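Tetratricopeptide repeat protein (Parabacteroides merdae ATCC 43184, PDB 4R7S) is of unknown function but, as a helical tetratricopeptide repeat protein, probably serves as a scaffold for binding other proteins. Local coordinates at residues 57-68 with 77-88. Sequence-based numbering, arbitrary orientation.
Sequences LQEALISYTSAL and ILENRASLYTEL. With EDO (1,2-ethanediol), chain H.
Leu84 of helix 75-87 fits as a knob between Leu57, Ala60, Leu61 and Tyr64 of helix 57-68, its CD2 lying 3.4 Å from Leu61 N. The axes of segments 57-68 and 77-87 run near-antiparallel (152°), 9.9 Å apart at closest approach. Tyr64 turns its ring edge to Leu84 CD2 and one face to Asn80, whose CB stands 4.1 Å from the ring centroid in a CH-pi contact. A water joins Tyr64 OH to Asn80 OD1; the hydroxyl is also hydrogen-bonded to Thr49 OG1 of helix 40-52, and Asn80 ND2 to Thr76 O. Arg81 is the second knob, among Leu61, Tyr64, Thr65 and Leu68. Its chi1 of -163° turns CG away from the backbone N, and bends at chi2 and chi3 bring the guanidinium between Tyr85 OH over one face and Leu68 CD2 under the other, off centre and 3.4 Å from Arg81 NH1. At the guanidinium edge, NH2 makes a weak 3.4 Å hydrogen bond to Thr65 OG1, which itself donates to Leu61 O. NH1 forms a salt bridge with Asp97 of helix 91-104. Replacing Arg81 by alanine would probably strand Asp97 without this cationic mate and open a gap beside Leu68. Leu61 CD2 meets Leu88 CD1, and Leu68 CD1 meets Ile77 CG2; cohesion between these successive helices of the TPR array thus probably comes mostly from buried apolar surface, with Arg81 adding a charged tie to the next helix.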
loop_
_atom_site.group_PDB
_atom_site.type_symbol
_atom_site.label_atom_id
_atom_site.label_comp_id
_atom_site.label_asym_id
_atom_site.label_seq_id
_atom_site.Cartn_x
_atom_site.Cartn_y
_atom_site.Cartn_z
ATOM N N LEU A 57 2.712 8.829 12.727
ATOM C CA LEU A 57 2.395 9.269 11.374
ATOM C C LEU A 57 2.325 10.806 11.214
ATOM O O LEU A 57 2.884 11.323 10.242
ATOM C CB LEU A 57 1.085 8.626 10.899
ATOM C CG LEU A 57 0.980 7.088 10.955
ATOM C CD1 LEU A 57 -0.271 6.610 10.217
ATOM C CD2 LEU A 57 2.225 6.389 10.369
ATOM N N GLN A 58 1.672 11.529 12.146
ATOM C CA GLN A 58 1.597 12.988 12.053
ATOM C C GLN A 58 2.979 13.610 12.210
ATOM O O GLN A 58 3.285 14.549 11.475
ATOM C CB GLN A 58 0.599 13.599 13.071
ATOM C CG GLN A 58 -0.896 13.487 12.685
ATOM C CD GLN A 58 -1.241 13.823 11.241
ATOM O OE1 GLN A 58 -0.826 14.848 10.667
ATOM N NE2 GLN A 58 -2.030 12.955 10.625
ATOM N N GLU A 59 3.822 13.057 13.119
ATOM C CA GLU A 59 5.206 13.510 13.373
ATOM C C GLU A 59 6.089 13.291 12.143
ATOM O O GLU A 59 6.848 14.186 11.740
ATOM C CB GLU A 59 5.820 12.753 14.566
ATOM C CG GLU A 59 5.579 13.413 15.905
ATOM C CD GLU A 59 5.433 12.429 17.046
ATOM O OE1 GLU A 59 4.350 11.806 17.154
ATOM O OE2 GLU A 59 6.400 12.277 17.828
ATOM N N ALA A 60 5.989 12.079 11.571
ATOM C CA ALA A 60 6.701 11.650 10.378
ATOM C C ALA A 60 6.395 12.591 9.228
ATOM O O ALA A 60 7.300 12.941 8.482
ATOM C CB ALA A 60 6.297 10.234 10.018
ATOM N N LEU A 61 5.137 13.051 9.118
ATOM C CA LEU A 61 4.747 13.984 8.065
ATOM C C LEU A 61 5.487 15.307 8.238
ATOM O O LEU A 61 5.976 15.856 7.247
ATOM C CB LEU A 61 3.211 14.190 8.028
ATOM C CG LEU A 61 2.649 15.286 7.105
ATOM C CD1 LEU A 61 3.106 15.118 5.648
ATOM C CD2 LEU A 61 1.130 15.334 7.186
ATOM N N ILE A 62 5.614 15.784 9.478
ATOM C CA ILE A 62 6.310 17.046 9.753
ATOM C C ILE A 62 7.812 16.917 9.363
ATOM O O ILE A 62 8.354 17.831 8.714
ATOM C CB ILE A 62 6.075 17.518 11.218
ATOM C CG1 ILE A 62 4.590 17.992 11.371
ATOM C CG2 ILE A 62 7.074 18.623 11.628
ATOM C CD1 ILE A 62 4.092 18.377 12.787
ATOM N N SER A 63 8.441 15.767 9.697
ATOM C CA SER A 63 9.848 15.506 9.379
ATOM C C SER A 63 10.077 15.504 7.847
ATOM O O SER A 63 10.976 16.200 7.367
ATOM C CB SER A 63 10.316 14.199 10.012
ATOM O OG SER A 63 10.401 14.332 11.422
ATOM N N TYR A 64 9.235 14.780 7.093
ATOM C CA TYR A 64 9.302 14.734 5.630
ATOM C C TYR A 64 9.044 16.119 5.019
ATOM O O TYR A 64 9.742 16.499 4.073
ATOM C CB TYR A 64 8.305 13.712 5.048
ATOM C CG TYR A 64 8.655 12.250 5.262
ATOM C CD1 TYR A 64 9.979 11.817 5.249
ATOM C CD2 TYR A 64 7.657 11.285 5.363
ATOM C CE1 TYR A 64 10.300 10.471 5.408
ATOM C CE2 TYR A 64 7.966 9.941 5.546
ATOM C CZ TYR A 64 9.287 9.538 5.564
ATOM O OH TYR A 64 9.566 8.208 5.695
ATOM N N THR A 65 8.074 16.872 5.564
ATOM C CA THR A 65 7.759 18.217 5.095
ATOM C C THR A 65 8.992 19.134 5.267
ATOM O O THR A 65 9.312 19.904 4.348
ATOM C CB THR A 65 6.504 18.759 5.802
ATOM O OG1 THR A 65 5.386 17.987 5.353
ATOM C CG2 THR A 65 6.246 20.226 5.496
ATOM N N SER A 66 9.702 18.994 6.405
ATOM C CA SER A 66 10.901 19.762 6.723
ATOM C C SER A 66 12.027 19.404 5.793
ATOM O O SER A 66 12.677 20.301 5.274
ATOM C CB SER A 66 11.325 19.520 8.167
ATOM O OG SER A 66 10.316 19.940 9.071
ATOM N N ALA A 67 12.264 18.097 5.570
ATOM C CA ALA A 67 13.294 17.571 4.662
ATOM C C ALA A 67 13.083 18.085 3.232
ATOM O O ALA A 67 14.036 18.430 2.555
ATOM C CB ALA A 67 13.263 16.041 4.672
ATOM N N LEU A 68 11.827 18.119 2.781
ATOM C CA LEU A 68 11.448 18.522 1.434
ATOM C C LEU A 68 11.722 20.028 1.173
ATOM O O LEU A 68 12.126 20.382 0.061
ATOM C CB LEU A 68 9.972 18.165 1.170
ATOM C CG LEU A 68 9.535 18.175 -0.287
ATOM C CD1 LEU A 68 10.278 17.133 -1.112
ATOM C CD2 LEU A 68 8.072 17.962 -0.402
ATOM N N ILE A 77 12.311 11.637 -0.711
ATOM C CA ILE A 77 11.403 12.374 0.165
ATOM C C ILE A 77 9.969 12.377 -0.421
ATOM O O ILE A 77 9.031 12.094 0.315
ATOM C CB ILE A 77 11.938 13.813 0.483
ATOM C CG1 ILE A 77 13.387 13.745 1.023
ATOM C CG2 ILE A 77 11.020 14.529 1.506
ATOM C CD1 ILE A 77 14.160 15.146 1.076
ATOM N N LEU A 78 9.814 12.620 -1.734
ATOM C CA LEU A 78 8.506 12.671 -2.383
ATOM C C LEU A 78 7.822 11.325 -2.359
ATOM O O LEU A 78 6.640 11.252 -2.037
ATOM C CB LEU A 78 8.620 13.192 -3.832
ATOM C CG LEU A 78 8.931 14.687 -3.971
ATOM C CD1 LEU A 78 9.336 15.009 -5.381
ATOM C CD2 LEU A 78 7.748 15.555 -3.525
ATOM N N GLU A 79 8.573 10.261 -2.651
ATOM C CA GLU A 79 8.073 8.887 -2.648
ATOM C C GLU A 79 7.652 8.465 -1.231
ATOM O O GLU A 79 6.613 7.839 -1.082
ATOM C CB GLU A 79 9.147 7.943 -3.218
ATOM C CG GLU A 79 8.759 6.476 -3.241
ATOM C CD GLU A 79 9.898 5.522 -3.534
ATOM O OE1 GLU A 79 10.598 5.723 -4.552
ATOM O OE2 GLU A 79 10.058 4.543 -2.771
ATOM N N ASN A 80 8.414 8.842 -0.201
ATOM C CA ASN A 80 8.066 8.454 1.161
ATOM C C ASN A 80 6.879 9.252 1.716
ATOM O O ASN A 80 5.977 8.653 2.309
ATOM C CB ASN A 80 9.289 8.546 2.082
ATOM C CG ASN A 80 10.207 7.367 1.866
ATOM O OD1 ASN A 80 9.994 6.264 2.368
ATOM N ND2 ASN A 80 11.165 7.520 1.010
ATOM N N ARG A 81 6.843 10.562 1.483
ATOM C CA ARG A 81 5.753 11.430 1.957
ATOM C C ARG A 81 4.452 11.135 1.182
ATOM O O ARG A 81 3.374 11.137 1.781
ATOM C CB ARG A 81 6.169 12.899 1.824
ATOM C CG ARG A 81 5.367 13.925 2.613
ATOM C CD ARG A 81 5.210 15.058 1.629
ATOM N NE ARG A 81 5.215 16.395 2.190
ATOM C CZ ARG A 81 5.002 17.499 1.480
ATOM N NH1 ARG A 81 4.746 17.422 0.178
ATOM N NH2 ARG A 81 5.040 18.688 2.065
ATOM N N ALA A 82 4.545 10.839 -0.132
ATOM C CA ALA A 82 3.335 10.492 -0.885
ATOM C C ALA A 82 2.747 9.193 -0.329
ATOM O O ALA A 82 1.540 9.122 -0.108
ATOM C CB ALA A 82 3.629 10.364 -2.367
ATOM N N SER A 83 3.615 8.212 -0.013
ATOM C CA SER A 83 3.229 6.940 0.583
ATOM C C SER A 83 2.626 7.179 1.967
ATOM O O SER A 83 1.647 6.529 2.329
ATOM C CB SER A 83 4.432 6.010 0.680
ATOM O OG SER A 83 4.090 4.800 1.332
ATOM N N LEU A 84 3.194 8.114 2.728
ATOM C CA LEU A 84 2.665 8.440 4.040
ATOM C C LEU A 84 1.280 9.102 3.907
ATOM O O LEU A 84 0.378 8.747 4.664
ATOM C CB LEU A 84 3.642 9.326 4.835
ATOM C CG LEU A 84 3.182 9.775 6.231
ATOM C CD1 LEU A 84 2.940 8.599 7.163
ATOM C CD2 LEU A 84 4.173 10.697 6.835
ATOM N N TYR A 85 1.105 10.023 2.929
ATOM C CA TYR A 85 -0.175 10.692 2.677
ATOM C C TYR A 85 -1.271 9.676 2.377
ATOM O O TYR A 85 -2.388 9.821 2.861
ATOM C CB TYR A 85 -0.060 11.698 1.523
ATOM C CG TYR A 85 0.441 13.072 1.918
ATOM C CD1 TYR A 85 -0.009 13.693 3.079
ATOM C CD2 TYR A 85 1.326 13.774 1.104
ATOM C CE1 TYR A 85 0.429 14.970 3.435
ATOM C CE2 TYR A 85 1.748 15.063 1.435
ATOM C CZ TYR A 85 1.298 15.656 2.605
ATOM O OH TYR A 85 1.714 16.914 2.958
ATOM N N THR A 86 -0.932 8.634 1.600
ATOM C CA THR A 86 -1.818 7.549 1.215
ATOM C C THR A 86 -2.285 6.819 2.480
ATOM O O THR A 86 -3.488 6.581 2.626
ATOM C CB THR A 86 -1.119 6.631 0.192
ATOM O OG1 THR A 86 -0.886 7.383 -1.001
ATOM C CG2 THR A 86 -1.966 5.414 -0.181
ATOM N N GLU A 87 -1.341 6.526 3.407
ATOM C CA GLU A 87 -1.600 5.855 4.680
ATOM C C GLU A 87 -2.504 6.730 5.573
ATOM O O GLU A 87 -3.319 6.194 6.327
ATOM C CB GLU A 87 -0.274 5.525 5.379
ATOM C CG GLU A 87 -0.409 4.428 6.421
ATOM C CD GLU A 87 0.800 4.130 7.284
ATOM O OE1 GLU A 87 1.941 4.301 6.801
ATOM O OE2 GLU A 87 0.603 3.649 8.424
ATOM N N LEU A 88 -2.384 8.072 5.458
ATOM C CA LEU A 88 -3.208 9.015 6.212
ATOM C C LEU A 88 -4.544 9.291 5.500
ATOM O O LEU A 88 -5.365 10.052 6.024
ATOM C CB LEU A 88 -2.474 10.342 6.432
ATOM C CG LEU A 88 -1.224 10.359 7.295
ATOM C CD1 LEU A 88 -0.488 11.697 7.137
ATOM C CD2 LEU A 88 -1.559 10.127 8.760
HETATM C C1 EDO H . 13.727 4.497 3.632
HETATM O O1 EDO H . 12.485 3.973 3.149
HETATM C C2 EDO H . 13.768 6.051 3.509
HETATM O O2 EDO H . 14.277 6.631 4.709
HETATM O O HOH W 1 8.313 6.102 4.470
#